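Side-chain contacts in Lv-ranaspumin (Lv-RSN-1) (PDB 4K82), which is a surfactant protein of the frog foam nest, probably helping the foam to form and persist: residues 160-163 with 164-167; 173-176 with 177-181. All blocks are in the same frame, centred on the assembly; numbering follows the deposited sequence.

Contact 1. Residues 160-163 with 164-167; sequences KIIL and ERLP
The C-terminal turn of helix 152-165 makes a local contact in which Arg165 folds back over Ile161 and Ile162, in a mainly helical fold. The backbone loosens its grip residue by residue here. Glu164 N still reaches Lys160 O, four residues back, at 3.1 Å. Arg165 N instead binds Ile162 O at 3.2 Å, only three residues back. Leu166 N is shared weakly between the carbonyls of Ile162 and Leu163, and Pro167, whose nitrogen carries no hydrogen, cannot continue the pattern.

Arg165 shows how a long side chain can use such an end. A bend at chi3 of -44° turns the guanidinium back along the helix, and Ile162 CA sits over one of its faces, offset toward the rim. The two amino nitrogens are divided between the isoleucines: Arg165 NH1 lies 3.7 Å from Ile161 CG2, whereas Arg165 NH2 lies 3.9 Å from Ile162 CG1. NH2 also forms a salt bridge to Asp140, which ties the turn to helix 133-144; NE is buried without a partner. Shortened to an alanine, the residue would probably deprive Asp140 of this charged partner and uncover the flank of Ile162 on which the guanidinium rests. Beneath the same turn Leu163 and Leu166 pack on Phe137 of helix 133-144.

The neighbouring Glu164 takes a polar route back to the preceding turn. Its CG stands opposite the backbone N (chi1 -155°) and the chain runs out extended, and a single water closes the gap by donating to Ile161 O at 2.9 Å and to Glu164 OE1 at 3.0 Å.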
loop_
_atom_site.group_PDB
_atom_site.type_symbol
_atom_site.label_atom_id
_atom_site.label_comp_id
_atom_site.label_asym_id
_atom_site.label_seq_id
_atom_site.Cartn_x
_atom_site.Cartn_y
_atom_site.Cartn_z
ATOM N N LYS A 160 13.130 -7.665 -12.272
ATOM C CA LYS A 160 14.202 -8.210 -11.442
ATOM C C LYS A 160 14.747 -7.157 -10.477
ATOM O O LYS A 160 14.943 -7.427 -9.291
ATOM C CB LYS A 160 15.326 -8.750 -12.325
ATOM C CG LYS A 160 16.227 -9.761 -11.650
ATOM C CD LYS A 160 17.172 -10.422 -12.651
ATOM C CE LYS A 160 16.459 -10.806 -13.950
ATOM N NZ LYS A 160 17.176 -11.868 -14.716
ATOM N N ILE A 161 14.981 -5.959 -10.999
ATOM C CA ILE A 161 15.471 -4.846 -10.198
ATOM C C ILE A 161 14.451 -4.478 -9.126
ATOM O O ILE A 161 14.800 -4.259 -7.959
ATOM C CB ILE A 161 15.751 -3.623 -11.094
ATOM C CG1 ILE A 161 17.004 -3.874 -11.937
ATOM C CG2 ILE A 161 15.881 -2.350 -10.258
ATOM C CD1 ILE A 161 17.162 -2.921 -13.108
ATOM N N ILE A 162 13.183 -4.440 -9.517
ATOM C CA ILE A 162 12.126 -4.037 -8.598
ATOM C C ILE A 162 11.958 -5.039 -7.462
ATOM O O ILE A 162 11.868 -4.660 -6.285
ATOM C CB ILE A 162 10.780 -3.853 -9.342
ATOM C CG1 ILE A 162 10.840 -2.617 -10.242
ATOM C CG2 ILE A 162 9.620 -3.720 -8.336
ATOM C CD1 ILE A 162 9.761 -2.586 -11.317
ATOM N N LEU A 163 11.910 -6.323 -7.799
ATOM C CA LEU A 163 11.684 -7.344 -6.783
ATOM C C LEU A 163 12.854 -7.487 -5.835
ATOM O O LEU A 163 12.678 -7.901 -4.686
ATOM C CB LEU A 163 11.372 -8.693 -7.416
ATOM C CG LEU A 163 10.103 -8.706 -8.259
ATOM C CD1 LEU A 163 9.931 -10.059 -8.916
ATOM C CD2 LEU A 163 8.874 -8.339 -7.440
ATOM N N GLU A 164 14.046 -7.149 -6.315
ATOM C CA GLU A 164 15.236 -7.254 -5.487
ATOM C C GLU A 164 15.165 -6.314 -4.281
ATOM O O GLU A 164 15.739 -6.599 -3.229
ATOM C CB GLU A 164 16.498 -6.997 -6.302
ATOM C CG GLU A 164 17.704 -7.671 -5.694
ATOM C CD GLU A 164 18.937 -7.531 -6.540
ATOM O OE1 GLU A 164 19.091 -6.473 -7.185
ATOM O OE2 GLU A 164 19.746 -8.488 -6.560
ATOM N N ARG A 165 14.440 -5.209 -4.431
ATOM C CA ARG A 165 14.267 -4.256 -3.335
ATOM C C ARG A 165 13.099 -4.631 -2.425
ATOM O O ARG A 165 12.994 -4.146 -1.297
ATOM C CB ARG A 165 14.074 -2.844 -3.884
ATOM C CG ARG A 165 15.120 -2.426 -4.902
ATOM C CD ARG A 165 14.812 -1.030 -5.423
ATOM N NE ARG A 165 13.388 -0.898 -5.721
ATOM C CZ ARG A 165 12.892 -0.596 -6.916
ATOM N NH1 ARG A 165 13.704 -0.368 -7.943
ATOM N NH2 ARG A 165 11.579 -0.508 -7.080
ATOM N N LEU A 166 12.220 -5.498 -2.912
ATOM C CA LEU A 166 11.112 -5.972 -2.094
ATOM C C LEU A 166 11.021 -7.504 -2.104
ATOM O O LEU A 166 10.038 -8.060 -2.599
ATOM C CB LEU A 166 9.800 -5.351 -2.582
ATOM C CG LEU A 166 8.574 -5.474 -1.673
ATOM C CD1 LEU A 166 8.645 -4.505 -0.509
ATOM C CD2 LEU A 166 7.292 -5.266 -2.465
ATOM N N PRO A 167 12.037 -8.189 -1.536
ATOM C CA PRO A 167 12.150 -9.652 -1.640
ATOM C C PRO A 167 11.055 -10.419 -0.908
ATOM O O PRO A 167 10.792 -11.570 -1.235
ATOM C CB PRO A 167 13.515 -9.951 -1.007
ATOM C CG PRO A 167 13.797 -8.790 -0.122
ATOM C CD PRO A 167 13.182 -7.607 -0.810
HETATM O O HOH W 1 17.607 -3.862 -7.187
#

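Contact 2. Residues 173-176 with 177-181; sequences VGLD and DLFKN
Leu175 lays its CD1 methyl along one flank of the Phe179 ring, 3.5 Å from CE1, one helical turn further on. The same flank meets the backbone: Leu175 O lies in the ring plane at its edge, 3.4 Å from Phe179 CD1, while accepting a hydrogen bond from Phe179 N at 3.0 Å. The ring also packs against Ile156 and Lys160 of helix 152-165. Before the first turn, Val173 crosses Leu178 at about a right angle, its CG1 4.0 Å from Leu178 CB.

This is the start of the short helix 175-180, with Gly174 at the N-cap. A side chain at the cap would run into Asp176 OD1, because Asp176 holds its carboxylate between its own backbone N and carbonyl carbon (chi1 57°). From there Asp176 OD1 accepts a hydrogen bond from Asp177 N at 2.7 Å, met from above the carboxylate plane. The carboxylates of Asp176 and Asp177 lie side by side and stacked, their planes 7° apart, a pairing of like charges that Lys180 probably eases. Its extended chain passes Asp176 O and brings Lys180 NZ to Asp177 OD1 at 2.7 Å, nearly in line with the C-O bond, as a salt bridge; Asp176 OD2 stays beyond salt-bridge range. At the far end Asn181 turns back, and Asn181 ND2 donates to Asp177 O at 2.8 Å with the acceptor close to the amide plane.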
loop_
_atom_site.group_PDB
_atom_site.type_symbol
_atom_site.label_atom_id
_atom_site.label_comp_id
_atom_site.label_asym_id
_atom_site.label_seq_id
_atom_site.Cartn_x
_atom_site.Cartn_y
_atom_site.Cartn_z
ATOM N N VAL A 173 10.846 -17.718 -2.083
ATOM C CA VAL A 173 11.561 -18.191 -3.263
ATOM C C VAL A 173 12.715 -17.236 -3.544
ATOM O O VAL A 173 12.517 -16.020 -3.612
ATOM C CB VAL A 173 10.642 -18.279 -4.501
ATOM C CG1 VAL A 173 11.444 -18.691 -5.733
ATOM C CG2 VAL A 173 9.495 -19.256 -4.254
ATOM N N GLY A 174 13.918 -17.783 -3.688
ATOM C CA GLY A 174 15.081 -16.979 -4.019
ATOM C C GLY A 174 14.872 -16.282 -5.349
ATOM O O GLY A 174 14.242 -16.837 -6.247
ATOM N N LEU A 175 15.390 -15.062 -5.469
ATOM C CA LEU A 175 15.270 -14.296 -6.705
ATOM C C LEU A 175 15.881 -15.033 -7.899
ATOM O O LEU A 175 15.324 -15.038 -8.999
ATOM C CB LEU A 175 15.953 -12.936 -6.547
ATOM C CG LEU A 175 15.822 -12.022 -7.759
ATOM C CD1 LEU A 175 14.458 -11.349 -7.755
ATOM C CD2 LEU A 175 16.953 -11.000 -7.789
ATOM N N ASP A 176 17.034 -15.649 -7.669
ATOM C CA ASP A 176 17.749 -16.345 -8.722
ATOM C C ASP A 176 16.917 -17.493 -9.296
ATOM O O ASP A 176 16.729 -17.590 -10.505
ATOM C CB ASP A 176 19.117 -16.823 -8.215
ATOM C CG ASP A 176 19.015 -17.717 -6.983
ATOM O OD1 ASP A 176 17.942 -17.745 -6.334
ATOM O OD2 ASP A 176 20.018 -18.391 -6.659
ATOM N N ASP A 177 16.380 -18.346 -8.434
ATOM C CA ASP A 177 15.564 -19.448 -8.917
ATOM C C ASP A 177 14.246 -18.989 -9.534
ATOM O O ASP A 177 13.745 -19.610 -10.477
ATOM C CB ASP A 177 15.290 -20.459 -7.799
ATOM C CG ASP A 177 16.466 -21.381 -7.546
ATOM O OD1 ASP A 177 17.464 -21.301 -8.289
ATOM O OD2 ASP A 177 16.391 -22.189 -6.604
ATOM N N LEU A 178 13.679 -17.914 -8.990
ATOM C CA LEU A 178 12.444 -17.360 -9.533
ATOM C C LEU A 178 12.662 -16.992 -11.000
ATOM O O LEU A 178 11.875 -17.369 -11.876
ATOM C CB LEU A 178 12.000 -16.136 -8.728
ATOM C CG LEU A 178 10.671 -15.518 -9.160
ATOM C CD1 LEU A 178 9.511 -16.222 -8.489
ATOM C CD2 LEU A 178 10.646 -14.023 -8.863
ATOM N N PHE A 179 13.757 -16.306 -11.283
ATOM C CA PHE A 179 13.965 -15.859 -12.659
ATOM C C PHE A 179 14.503 -16.916 -13.610
ATOM O O PHE A 179 14.501 -16.715 -14.827
ATOM C CB PHE A 179 14.768 -14.566 -12.705
ATOM C CG PHE A 179 13.930 -13.349 -12.440
ATOM C CD1 PHE A 179 13.683 -12.927 -11.140
ATOM C CD2 PHE A 179 13.346 -12.659 -13.491
ATOM C CE1 PHE A 179 12.888 -11.818 -10.897
ATOM C CE2 PHE A 179 12.562 -11.538 -13.256
ATOM C CZ PHE A 179 12.328 -11.122 -11.960
ATOM N N LYS A 180 14.940 -18.056 -13.084
ATOM C CA LYS A 180 15.191 -19.204 -13.947
ATOM C C LYS A 180 13.891 -19.658 -14.595
ATOM O O LYS A 180 13.894 -20.316 -15.631
ATOM C CB LYS A 180 15.824 -20.357 -13.168
ATOM C CG LYS A 180 17.295 -20.144 -12.876
ATOM C CD LYS A 180 17.841 -21.149 -11.874
ATOM C CE LYS A 180 19.178 -20.654 -11.325
ATOM N NZ LYS A 180 19.512 -21.245 -9.999
ATOM N N ASN A 181 12.779 -19.276 -13.976
ATOM C CA ASN A 181 11.453 -19.703 -14.389
ATOM C C ASN A 181 10.584 -18.597 -14.990
ATOM O O ASN A 181 9.363 -18.740 -15.101
ATOM C CB ASN A 181 10.742 -20.314 -13.187
ATOM C CG ASN A 181 11.342 -21.641 -12.787
ATOM O OD1 ASN A 181 10.986 -22.682 -13.341
ATOM N ND2 ASN A 181 12.267 -21.612 -11.834
#

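Contact 1 ends one helix and contact 2 begins the next, and the short connection between them includes Cys168, disulfide-bonded to Cys125. Their centres are 11 Å apart, yet their side chains touch directly. Phe179 CZ comes to 3.5 Å from Lys160 CA, so the ring of contact 2 rests on the backbone of contact 1. Leu163 CD1 bridges two residues of the later helix, lying 4.0 Å from both Phe179 CE1 and Leu178 CD2. At the margin, the extended Glu164 brings OE2 to 4.0 Å from Leu175 CD2. The two consecutive helices thus meet mainly through apolar packing, whereas the Asp177-Lys180 salt bridge is internal to contact 2.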